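Local coordinates for chitin binding protein (Tectaria macrodonta, PDB 6IF7) that binds chitin, has insecticidal activity and is probably a copper-dependent lytic polysaccharide monooxygenase of the AA10 family, at residues S3-D6 and V11-C14; E20-P25 and A29-S34; G52-L57 and P171-S176; P85-S88 and S92-F95; A125-L130 and S158-V163. All coordinates share one frame; numbering follows the deposited sequence.

Contact 1 of 5, residues S3-D6 and V11-C14; sequences SMED and VYRC
In the immunoglobulin-like beta-sandwich of this protein, the first strand, 2-6, turns back at once into helix 10-16, and Ser3, Met4 and Glu5 meet Val11 and Tyr12 where the two lie alongside each other. Tyr12 carries the largest share of the contact. With its CG anti to the backbone N (chi1 -176°), the ring swings from the helix onto the strand, and its CD2 lies 4.0 Å from Met4 O. Glu5 comes up at the edge of the same ring, near its plane, with CG 4.4 Å from Tyr12 CE2; the methylene suits the aromatic rim, while the carboxylate runs on to a hydrogen bond with Ser144. Nearer the start of the strand, Ser3 OG sits 3.6 Å from Val11 CG1. A small hydroxyl fits there because it is satisfied by Ser9 OG, which also bonds to the backbone N of Tyr12. No hydrogen bond joins the two segments directly, so the contact rests on van der Waals packing. Toward strand 95-99, Glu5 and Asp6 both face Arg96 in a classic beta bulge. Behind the helix, Val11 packs on Phe39 of helix 36-40, while Tyr12 meets the ring of Trp42 and touches Ile98 of strand 95-99.

Contact 2 of 5, residues E20-P25 and A29-S34; sequences ERPTSP and AAVALS
Val31, Pro22 and Pro25 bury the most surface here, and they do so in two separate places along helix 25-34. In the first, the loop that leads to the helix passes beside its second half, and the Pro22 ring lies against Val31. The valine has CG1 anti to the backbone N (chi1 180°), which leaves CG2 beside that N and anti to the carbonyl carbon, facing Pro22; Val31 CG2 stands 3.8 Å from Pro22 CG, and Val31 CB is nearly as close to it, at 3.9 Å. A rigid ring and a branched side chain suit such a joint, since neither has much freedom to lose. In the second place, Pro25 opens the helix, where a proline is well tolerated because its missing N-H would have no helical acceptor. Its carbonyl receives the first-turn bond: Ala29 N to Pro25 O is 3.0 Å, nearly straight at 170°, with the donor tilted 22° from the carbonyl plane. Ala29 CB lies 3.6 Å from the same Pro25 O, a spacing that comes with the helical turn. Just before the helix, Ser24 is the N-cap and its OG takes the backbone N of Cys27. The chemistry is thus divided: backbone and cap bonds define the start of the helix, while across the contact the loop meets the helix side through one apolar touch, and no charge takes part.

Contact 3 of 5, residues G52-L57 and P171-S176; sequences GRHREL and PEAFYS
The chain bends sharply at Arg53, the centre of an inverse gamma turn, and enters the short helix 54-57, which sets His54 opposite Ala173 and Tyr175 on strand 173-182. Gly52, just before the bend, has a positive phi of 77°, a conformation that favours glycine. The principal bond is polar: His54 ND1 and Tyr175 OH are 2.8 Å apart, and either could be the donor. The hydroxyl lies at the edge of the imidazole, near its plane, and ND1 in turn lies near the plane of the tyrosine ring. The two rings are nonetheless strongly turned against each other, their planes at 76° and their centroids 5.5 Å apart. Ala173 adds a smaller touch at the imidazole edge, with CB 4.1 Å from His54 CE1, a short methyl that meets the imidazole without entering the line of the hydrogen bond. Ala173 and Tyr175, two residues apart, project from the same face of the strand in the mixed sheet of the beta-sandwich, a strand that also pairs with 46-47. Phe174, between them, points to the other side and meets the ring of the copper ligand His1 edge to face. Over one face of the imidazole hangs Gly52 O, 3.5 Å above the ring plane and shifted toward the rim. Tyr175 also packs on Ala50, Ile58 and Ala66 of the loops, while His54 touches Ile164 and Gln166 of strand 159-167.

Contact 4 of 5, residues P85-S88 and S92-F95; sequences PLPS and SFPF
A CH-pi contact dominates between Leu86 and Phe93. Leu86 CD1 stands over one face of the phenyl ring, 3.5 Å from its centroid and 20° off the ring normal. The methyl sits toward the rim on the CG-CD1 side, and Leu86 CD1 to Phe93 CD1, at 3.3 Å, is a tight approach. Leucine suits the place because its CG, anti to the backbone N (chi1 -172°), carries the fork to the aromatic face, although the bond from the backbone does not point there.

A weaker apolar contact comes from Pro87, whose CD lies 4.2 Å from Phe93 CD1. Separately, a carbonyl oxygen, Pro85 O, approaches the ring obliquely, 4.1 Å from Phe93 CE1. Pro94 CD lies over the opposite face of Phe93, 3.5 Å above the plane and toward the rim, so the phenyl is held between a methyl and a proline ring.

Of backbone bonds there is one within 92-95, the weak Phe95 N to Phe93 O that closes an inverse gamma turn centred on Pro94. The turn leads out of the loop into strand 95-99. Leu86 ends strand 84-86, parallel to 173-182, and packs on Val180 and Phe182; Phe93 reaches Asp6 at the end of strand 2-6 and Pro7 just after it.

Contact 5 of 5, residues A125-L130 and S158-V163; sequences ADLEEL and SHLIYV
Leu127, in the loop before strand 133-136, packs on Leu160 and Tyr162 of strand 159-167. That second segment begins at Ser158, where the chain turns a corner. His159 bonds through ND1 to Thr112 OG1, just past strand 105-111. Leu160 comes next: its CD2 lies 4.4 Å from Leu127 CD2, a loose methyl touch between two apolar chains, as suits a buried place. Ile161, on the other side of the strand, packs on Phe109 and Val111. Tyr162 returns to the loop side and takes the larger share. Leu127, with CG anti to the carbonyl carbon (chi1 -63°), sends both methyls to it: Leu127 CD1 is 3.8 Å from Tyr162 CD2 and 4.0 Å from Tyr162 CB, while Leu127 CD2 is 4.1 Å from that same CB. The two side chains cross at about a right angle, and both methyls meet the CB end of the tyrosine, CD1 also reaching obliquely to the ring at CD2. Tyr162 OH is buried but not wasted, for it bonds to Leu63 O. Val163 again turns to the opposite side, onto Phe109. The alternation is that of a beta-sandwich strand: one face looks into the interior between the sheets, and the other, with Leu160 and Tyr162, lies under long loops, as is characteristic of lytic polysaccharide monooxygenases, which elaborate an immunoglobulin-like core.

From the N terminus, contact 1 closes a short turn between strand 2-6 and helix 10-16, and contact 2 follows in series, folding the next loop onto helix 25-34 at the periphery. Contact 3 is the long-range closure, joining helix 54-57 to strand 173-182. Inside its loop are nested contact 4, a short loop that leads from strand 84-86 in one sheet to strand 95-99 in the other, and then contact 5, which lays the loop 125-130 on strand 159-167. The latter two do not cross. Met4 touches both Ser176 and Val163, so contact 1 links the two sheets, while Asp6 joins it to contact 4. Leu86 CD2 packs on Ile161 CD1 between contacts 4 and 5.

Contact 1 of 5, residues S3-D6 and V11-C14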
# COMPACT_ATOMS: atom_id res chain seq x y z
N SER A 3 7.25 -1.70 3.69
CA SER A 3 5.89 -1.33 3.30
C SER A 3 5.75 0.17 3.61
O SER A 3 6.68 0.78 4.16
CB SER A 3 4.85 -2.14 4.09
OG SER A 3 3.57 -2.10 3.47
N MET A 4 4.58 0.75 3.29
CA MET A 4 4.27 2.14 3.61
C MET A 4 4.05 2.33 5.09
O MET A 4 3.35 1.55 5.76
CB MET A 4 3.05 2.68 2.84
CG MET A 4 3.38 3.10 1.42
SD MET A 4 4.45 4.58 1.31
CE MET A 4 3.27 5.86 1.69
N GLU A 5 4.68 3.40 5.57
CA GLU A 5 4.63 3.81 6.96
C GLU A 5 3.71 5.00 7.16
O GLU A 5 3.00 5.06 8.16
CB GLU A 5 6.04 4.17 7.46
CG GLU A 5 6.09 4.57 8.93
CD GLU A 5 7.48 4.93 9.38
OE1 GLU A 5 7.88 4.40 10.42
OE2 GLU A 5 8.18 5.72 8.71
N ASP A 6 3.71 5.95 6.23
CA ASP A 6 2.85 7.12 6.36
C ASP A 6 2.46 7.61 4.97
O ASP A 6 3.34 8.06 4.24
CB ASP A 6 3.58 8.19 7.16
CG ASP A 6 2.67 9.28 7.69
OD1 ASP A 6 1.53 9.01 8.14
OD2 ASP A 6 3.13 10.44 7.66
N VAL A 11 -1.15 -3.87 5.82
CA VAL A 11 -0.34 -4.96 6.34
C VAL A 11 0.48 -4.55 7.54
O VAL A 11 0.46 -5.26 8.54
CB VAL A 11 0.48 -5.69 5.24
CG1 VAL A 11 1.70 -4.89 4.76
CG2 VAL A 11 0.83 -7.11 5.68
N TYR A 12 1.14 -3.39 7.48
CA TYR A 12 1.97 -2.93 8.60
C TYR A 12 1.13 -2.48 9.78
O TYR A 12 1.49 -2.77 10.91
CB TYR A 12 2.93 -1.84 8.15
CG TYR A 12 3.91 -1.35 9.22
CD1 TYR A 12 4.54 -2.24 10.10
CD2 TYR A 12 4.24 0.01 9.31
CE1 TYR A 12 5.47 -1.80 11.04
CE2 TYR A 12 5.16 0.49 10.26
CZ TYR A 12 5.76 -0.42 11.14
OH TYR A 12 6.65 0.05 12.09
N ARG A 13 0.01 -1.81 9.53
CA ARG A 13 -0.95 -1.46 10.60
C ARG A 13 -1.51 -2.69 11.34
O ARG A 13 -1.56 -2.70 12.58
CB ARG A 13 -2.12 -0.64 10.04
CG ARG A 13 -3.17 -0.26 11.08
CD ARG A 13 -4.32 0.59 10.50
NE ARG A 13 -4.04 2.02 10.58
CZ ARG A 13 -4.06 2.76 11.68
NH1 ARG A 13 -4.39 2.23 12.85
NH2 ARG A 13 -3.77 4.06 11.62
N CYS A 14 -1.95 -3.70 10.60
CA CYS A 14 -2.46 -4.93 11.23
C CYS A 14 -1.36 -5.62 12.05
O CYS A 14 -1.62 -6.07 13.16
CB CYS A 14 -3.12 -5.87 10.22
SG CYS A 14 -4.64 -5.20 9.50

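Contact 2 of 5, residues E20-P25 and A29-S34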
# COMPACT_ATOMS: atom_id res chain seq x y z
N GLU A 20 -1.58 -11.78 17.03
CA GLU A 20 -2.12 -12.73 18.01
C GLU A 20 -3.49 -12.35 18.55
O GLU A 20 -4.21 -13.22 18.99
CB GLU A 20 -1.16 -12.92 19.21
CG GLU A 20 0.23 -13.43 18.86
CD GLU A 20 0.21 -14.66 17.96
OE1 GLU A 20 -0.65 -15.54 18.16
OE2 GLU A 20 1.05 -14.76 17.04
N ARG A 21 -3.83 -11.06 18.54
CA ARG A 21 -5.11 -10.61 19.08
C ARG A 21 -5.45 -9.22 18.53
O ARG A 21 -5.33 -8.21 19.25
CB ARG A 21 -5.08 -10.60 20.61
CG ARG A 21 -6.47 -10.63 21.20
CD ARG A 21 -6.45 -10.48 22.70
NE ARG A 21 -7.82 -10.46 23.19
CZ ARG A 21 -8.19 -10.34 24.47
NH1 ARG A 21 -7.30 -10.22 25.45
NH2 ARG A 21 -9.49 -10.34 24.76
N PRO A 22 -5.90 -9.16 17.26
CA PRO A 22 -6.08 -7.89 16.56
C PRO A 22 -7.19 -7.05 17.17
O PRO A 22 -8.14 -7.60 17.70
CB PRO A 22 -6.47 -8.33 15.14
CG PRO A 22 -6.06 -9.75 15.03
CD PRO A 22 -6.26 -10.30 16.39
N THR A 23 -7.06 -5.73 17.06
CA THR A 23 -7.91 -4.76 17.74
C THR A 23 -9.01 -4.17 16.84
O THR A 23 -10.16 -4.12 17.24
CB THR A 23 -7.06 -3.60 18.33
OG1 THR A 23 -6.22 -3.05 17.32
CG2 THR A 23 -6.18 -4.09 19.43
N SER A 24 -8.68 -3.75 15.61
CA SER A 24 -9.68 -3.19 14.70
C SER A 24 -10.44 -4.33 14.03
O SER A 24 -9.83 -5.38 13.70
CB SER A 24 -9.05 -2.25 13.65
OG SER A 24 -8.38 -2.94 12.59
N PRO A 25 -11.76 -4.15 13.80
CA PRO A 25 -12.57 -5.14 13.08
C PRO A 25 -11.98 -5.57 11.72
O PRO A 25 -11.94 -6.77 11.40
CB PRO A 25 -13.91 -4.41 12.88
CG PRO A 25 -13.98 -3.43 14.00
CD PRO A 25 -12.57 -3.00 14.26
N ALA A 29 -10.68 -9.44 10.83
CA ALA A 29 -11.12 -10.16 9.63
C ALA A 29 -9.93 -10.58 8.77
O ALA A 29 -9.85 -11.73 8.33
CB ALA A 29 -12.09 -9.31 8.83
N ALA A 30 -8.99 -9.66 8.56
CA ALA A 30 -7.81 -9.91 7.72
C ALA A 30 -6.88 -11.00 8.28
O ALA A 30 -6.38 -11.86 7.53
CB ALA A 30 -7.03 -8.61 7.50
N VAL A 31 -6.62 -10.95 9.59
CA VAL A 31 -5.77 -11.93 10.25
C VAL A 31 -6.50 -13.28 10.35
O VAL A 31 -5.90 -14.33 10.16
CB VAL A 31 -5.30 -11.45 11.64
CG1 VAL A 31 -4.41 -12.51 12.30
CG2 VAL A 31 -4.54 -10.11 11.56
N ALA A 32 -7.80 -13.25 10.63
CA ALA A 32 -8.59 -14.47 10.60
C ALA A 32 -8.46 -15.17 9.24
O ALA A 32 -8.31 -16.40 9.20
CB ALA A 32 -10.05 -14.16 10.93
N LEU A 33 -8.46 -14.42 8.14
CA LEU A 33 -8.33 -15.02 6.81
C LEU A 33 -6.91 -15.49 6.45
O LEU A 33 -6.72 -16.64 6.05
CB LEU A 33 -8.83 -14.05 5.74
CG LEU A 33 -9.17 -14.69 4.39
CD1 LEU A 33 -10.38 -15.62 4.52
CD2 LEU A 33 -9.43 -13.61 3.35
N SER A 34 -5.93 -14.60 6.57
CA SER A 34 -4.57 -14.91 6.16
C SER A 34 -3.77 -15.71 7.22
O SER A 34 -2.72 -16.28 6.88
CB SER A 34 -3.80 -13.62 5.77
OG SER A 34 -3.99 -13.25 4.40

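Contact 3 of 5, residues G52-L57 and P171-S176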
# COMPACT_ATOMS: atom_id res chain seq x y z
N GLY A 52 8.56 -5.20 -13.53
CA GLY A 52 7.69 -4.13 -13.99
C GLY A 52 6.33 -4.53 -14.54
O GLY A 52 5.56 -3.66 -14.96
N ARG A 53 6.01 -5.82 -14.51
CA ARG A 53 4.81 -6.36 -15.16
C ARG A 53 3.66 -6.49 -14.16
O ARG A 53 3.05 -7.55 -14.01
CB ARG A 53 5.13 -7.71 -15.80
CG ARG A 53 6.26 -7.66 -16.82
CD ARG A 53 6.66 -9.05 -17.27
NE ARG A 53 7.28 -9.78 -16.17
CZ ARG A 53 7.17 -11.09 -15.96
NH1 ARG A 53 6.43 -11.86 -16.75
NH2 ARG A 53 7.79 -11.65 -14.91
N HIS A 54 3.33 -5.38 -13.52
CA HIS A 54 2.42 -5.37 -12.36
C HIS A 54 0.98 -5.73 -12.79
O HIS A 54 0.35 -6.64 -12.25
CB HIS A 54 2.45 -3.98 -11.68
CG HIS A 54 3.84 -3.42 -11.51
ND1 HIS A 54 4.84 -4.10 -10.85
CD2 HIS A 54 4.39 -2.26 -11.93
CE1 HIS A 54 5.95 -3.38 -10.86
NE2 HIS A 54 5.70 -2.25 -11.51
N ARG A 55 0.50 -5.04 -13.81
CA ARG A 55 -0.86 -5.21 -14.29
C ARG A 55 -1.12 -6.55 -14.95
O ARG A 55 -2.24 -7.00 -15.01
CB ARG A 55 -1.20 -4.06 -15.22
CG ARG A 55 -1.17 -2.71 -14.51
CD ARG A 55 -1.09 -1.56 -15.48
NE ARG A 55 -1.04 -0.29 -14.77
CZ ARG A 55 0.02 0.20 -14.13
NH1 ARG A 55 1.19 -0.46 -14.07
NH2 ARG A 55 -0.07 1.38 -13.54
N GLU A 56 -0.06 -7.16 -15.45
CA GLU A 56 -0.09 -8.47 -16.08
C GLU A 56 -0.14 -9.58 -15.03
O GLU A 56 -0.87 -10.56 -15.20
CB GLU A 56 1.17 -8.58 -16.96
CG GLU A 56 1.41 -9.89 -17.72
CD GLU A 56 2.75 -9.88 -18.48
OE1 GLU A 56 3.18 -8.81 -18.95
OE2 GLU A 56 3.39 -10.94 -18.58
N LEU A 57 0.62 -9.42 -13.95
CA LEU A 57 0.77 -10.47 -12.92
C LEU A 57 -0.21 -10.34 -11.76
O LEU A 57 -0.35 -11.26 -10.98
CB LEU A 57 2.20 -10.45 -12.37
CG LEU A 57 3.35 -10.79 -13.33
CD1 LEU A 57 4.69 -10.50 -12.68
CD2 LEU A 57 3.30 -12.25 -13.81
N PRO A 171 14.44 -8.01 -10.51
CA PRO A 171 13.04 -7.95 -10.98
C PRO A 171 12.01 -7.87 -9.85
O PRO A 171 10.82 -7.67 -10.13
CB PRO A 171 12.86 -9.28 -11.74
CG PRO A 171 13.86 -10.20 -11.12
CD PRO A 171 14.98 -9.38 -10.53
N GLU A 172 12.45 -8.03 -8.60
CA GLU A 172 11.56 -8.01 -7.46
C GLU A 172 10.90 -6.64 -7.24
O GLU A 172 11.55 -5.59 -7.31
CB GLU A 172 12.32 -8.39 -6.21
CG GLU A 172 11.47 -8.48 -4.96
CD GLU A 172 12.32 -8.80 -3.74
OE1 GLU A 172 13.25 -8.03 -3.46
OE2 GLU A 172 12.04 -9.80 -3.05
N ALA A 173 9.61 -6.70 -6.93
CA ALA A 173 8.82 -5.54 -6.56
C ALA A 173 7.98 -5.83 -5.31
O ALA A 173 7.65 -6.99 -5.03
CB ALA A 173 7.93 -5.17 -7.73
N PHE A 174 7.67 -4.77 -4.56
CA PHE A 174 6.84 -4.80 -3.37
C PHE A 174 5.59 -3.94 -3.61
O PHE A 174 5.63 -2.96 -4.35
CB PHE A 174 7.63 -4.28 -2.15
CG PHE A 174 8.83 -5.13 -1.81
CD1 PHE A 174 10.02 -5.01 -2.54
CD2 PHE A 174 8.77 -6.08 -0.79
CE1 PHE A 174 11.12 -5.82 -2.25
CE2 PHE A 174 9.87 -6.87 -0.49
CZ PHE A 174 11.04 -6.75 -1.21
N TYR A 175 4.49 -4.32 -2.98
CA TYR A 175 3.18 -3.71 -3.22
C TYR A 175 2.53 -3.37 -1.90
O TYR A 175 2.48 -4.20 -0.99
CB TYR A 175 2.32 -4.67 -4.02
CG TYR A 175 2.97 -5.07 -5.34
CD1 TYR A 175 2.76 -4.31 -6.50
CD2 TYR A 175 3.81 -6.17 -5.42
CE1 TYR A 175 3.37 -4.66 -7.70
CE2 TYR A 175 4.43 -6.53 -6.61
CZ TYR A 175 4.20 -5.79 -7.75
OH TYR A 175 4.80 -6.13 -8.94
N SER A 176 2.04 -2.13 -1.80
CA SER A 176 1.46 -1.58 -0.58
C SER A 176 0.11 -0.87 -0.83
O SER A 176 0.03 0.01 -1.69
CB SER A 176 2.46 -0.58 0.01
OG SER A 176 1.92 0.09 1.12

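Contact 4 of 5, residues P85-S88 and S92-F95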
# COMPACT_ATOMS: atom_id res chain seq x y z
N PRO A 85 -6.01 10.35 7.61
CA PRO A 85 -6.45 11.63 7.05
C PRO A 85 -5.33 12.28 6.23
O PRO A 85 -4.19 12.30 6.67
CB PRO A 85 -6.75 12.49 8.29
CG PRO A 85 -7.06 11.49 9.36
CD PRO A 85 -6.16 10.32 9.08
N LEU A 86 -5.66 12.82 5.06
CA LEU A 86 -4.68 13.32 4.11
C LEU A 86 -5.24 14.56 3.38
O LEU A 86 -6.34 14.50 2.89
CB LEU A 86 -4.41 12.18 3.10
CG LEU A 86 -3.31 12.31 2.07
CD1 LEU A 86 -2.06 12.92 2.65
CD2 LEU A 86 -2.98 10.96 1.48
N PRO A 87 -4.49 15.68 3.32
CA PRO A 87 -5.01 16.80 2.51
C PRO A 87 -4.89 16.57 1.00
O PRO A 87 -3.86 16.09 0.51
CB PRO A 87 -4.15 17.98 2.95
CG PRO A 87 -2.92 17.37 3.49
CD PRO A 87 -3.38 16.12 4.18
N SER A 88 -5.98 16.87 0.29
CA SER A 88 -6.05 16.88 -1.16
C SER A 88 -5.49 18.22 -1.67
O SER A 88 -5.84 19.24 -1.13
CB SER A 88 -7.52 16.73 -1.57
OG SER A 88 -7.66 16.71 -2.98
N SER A 92 3.05 19.19 1.19
CA SER A 92 3.82 19.00 2.41
C SER A 92 3.59 17.68 3.16
O SER A 92 4.18 17.47 4.23
CB SER A 92 3.50 20.15 3.35
OG SER A 92 3.83 21.36 2.70
N PHE A 93 2.73 16.79 2.68
CA PHE A 93 2.50 15.59 3.48
C PHE A 93 3.79 14.78 3.60
O PHE A 93 4.44 14.55 2.58
CB PHE A 93 1.42 14.72 2.92
CG PHE A 93 1.02 13.64 3.86
CD1 PHE A 93 0.14 13.90 4.89
CD2 PHE A 93 1.57 12.35 3.75
CE1 PHE A 93 -0.25 12.89 5.76
CE2 PHE A 93 1.19 11.34 4.63
CZ PHE A 93 0.28 11.61 5.63
N PRO A 94 4.18 14.39 4.85
CA PRO A 94 5.41 13.62 5.06
C PRO A 94 5.22 12.13 4.76
O PRO A 94 4.97 11.32 5.68
CB PRO A 94 5.75 13.88 6.54
CG PRO A 94 4.45 14.20 7.18
CD PRO A 94 3.52 14.74 6.13
N PHE A 95 5.30 11.77 3.47
CA PHE A 95 5.20 10.37 3.07
C PHE A 95 6.44 9.60 3.56
O PHE A 95 7.60 10.07 3.39
CB PHE A 95 5.06 10.17 1.56
CG PHE A 95 3.84 10.82 0.95
CD1 PHE A 95 2.59 10.20 1.03
CD2 PHE A 95 3.95 12.04 0.27
CE1 PHE A 95 1.47 10.79 0.46
CE2 PHE A 95 2.83 12.63 -0.30
CZ PHE A 95 1.60 12.00 -0.20

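Contact 5 of 5, residues A125-L130 and S158-V163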
# COMPACT_ATOMS: atom_id res chain seq x y z
N ALA A 125 -8.58 -0.65 -12.83
CA ALA A 125 -9.37 0.48 -13.31
C ALA A 125 -9.90 1.41 -12.19
O ALA A 125 -10.30 2.53 -12.49
CB ALA A 125 -10.53 -0.04 -14.15
N ASP A 126 -9.92 0.95 -10.94
CA ASP A 126 -10.18 1.85 -9.78
C ASP A 126 -9.08 2.87 -9.50
O ASP A 126 -9.34 3.91 -8.91
CB ASP A 126 -10.49 1.03 -8.50
CG ASP A 126 -11.69 0.09 -8.68
OD1 ASP A 126 -12.69 0.52 -9.26
OD2 ASP A 126 -11.63 -1.08 -8.27
N LEU A 127 -7.85 2.61 -9.95
CA LEU A 127 -6.72 3.57 -9.76
C LEU A 127 -6.58 4.54 -10.91
O LEU A 127 -6.90 4.19 -12.02
CB LEU A 127 -5.40 2.83 -9.64
CG LEU A 127 -5.24 1.90 -8.45
CD1 LEU A 127 -3.92 1.17 -8.63
CD2 LEU A 127 -5.28 2.63 -7.12
N GLU A 128 -6.06 5.73 -10.64
CA GLU A 128 -5.65 6.63 -11.72
C GLU A 128 -4.62 5.93 -12.63
O GLU A 128 -3.85 5.10 -12.15
CB GLU A 128 -5.06 7.93 -11.17
CG GLU A 128 -6.02 8.87 -10.44
CD GLU A 128 -7.17 9.40 -11.31
OE1 GLU A 128 -7.47 8.86 -12.39
OE2 GLU A 128 -7.81 10.37 -10.89
N GLU A 129 -4.60 6.28 -13.91
CA GLU A 129 -3.68 5.64 -14.87
C GLU A 129 -2.26 6.01 -14.58
O GLU A 129 -1.39 5.18 -14.72
CB GLU A 129 -3.97 6.02 -16.33
CG GLU A 129 -5.37 5.63 -16.77
CD GLU A 129 -5.50 5.38 -18.26
OE1 GLU A 129 -6.10 6.23 -18.97
OE2 GLU A 129 -5.00 4.32 -18.70
N LEU A 130 -2.04 7.24 -14.15
CA LEU A 130 -0.70 7.74 -13.92
C LEU A 130 -0.39 7.94 -12.45
O LEU A 130 -1.27 8.34 -11.69
CB LEU A 130 -0.53 9.09 -14.63
CG LEU A 130 -0.67 9.10 -16.15
CD1 LEU A 130 -0.07 10.38 -16.66
CD2 LEU A 130 0.01 7.91 -16.82
N SER A 158 -13.06 8.67 1.49
CA SER A 158 -12.32 7.42 1.59
C SER A 158 -11.70 7.05 0.25
O SER A 158 -12.41 6.83 -0.71
CB SER A 158 -13.23 6.29 2.05
OG SER A 158 -13.73 6.58 3.33
N HIS A 159 -10.38 6.98 0.23
CA HIS A 159 -9.62 6.61 -0.94
C HIS A 159 -8.50 5.66 -0.53
O HIS A 159 -8.37 5.32 0.65
CB HIS A 159 -9.09 7.86 -1.63
CG HIS A 159 -10.13 8.54 -2.45
ND1 HIS A 159 -10.48 8.10 -3.71
CD2 HIS A 159 -10.93 9.59 -2.17
CE1 HIS A 159 -11.45 8.86 -4.18
NE2 HIS A 159 -11.74 9.77 -3.27
N LEU A 160 -7.73 5.21 -1.52
CA LEU A 160 -6.62 4.34 -1.28
C LEU A 160 -5.43 4.84 -2.08
O LEU A 160 -5.57 5.31 -3.22
CB LEU A 160 -7.03 2.90 -1.63
CG LEU A 160 -5.99 1.79 -1.51
CD1 LEU A 160 -6.66 0.52 -1.06
CD2 LEU A 160 -5.25 1.55 -2.83
N ILE A 161 -4.25 4.73 -1.46
CA ILE A 161 -3.00 4.95 -2.13
C ILE A 161 -2.29 3.61 -2.30
O ILE A 161 -2.10 2.85 -1.33
CB ILE A 161 -2.18 5.97 -1.35
CG1 ILE A 161 -2.89 7.33 -1.45
CG2 ILE A 161 -0.76 6.03 -1.87
CD1 ILE A 161 -2.30 8.40 -0.60
N TYR A 162 -1.93 3.32 -3.55
CA TYR A 162 -1.23 2.12 -3.94
C TYR A 162 0.20 2.51 -4.30
O TYR A 162 0.44 3.38 -5.16
CB TYR A 162 -1.91 1.48 -5.13
CG TYR A 162 -1.55 0.02 -5.40
CD1 TYR A 162 -1.77 -0.96 -4.44
CD2 TYR A 162 -1.06 -0.37 -6.64
CE1 TYR A 162 -1.49 -2.30 -4.69
CE2 TYR A 162 -0.79 -1.71 -6.91
CZ TYR A 162 -0.99 -2.67 -5.95
OH TYR A 162 -0.70 -4.00 -6.23
N VAL A 163 1.15 1.89 -3.60
CA VAL A 163 2.56 2.14 -3.82
C VAL A 163 3.21 0.87 -4.33
O VAL A 163 3.09 -0.20 -3.70
CB VAL A 163 3.24 2.71 -2.56
CG1 VAL A 163 4.70 3.04 -2.81
CG2 VAL A 163 2.49 3.96 -2.14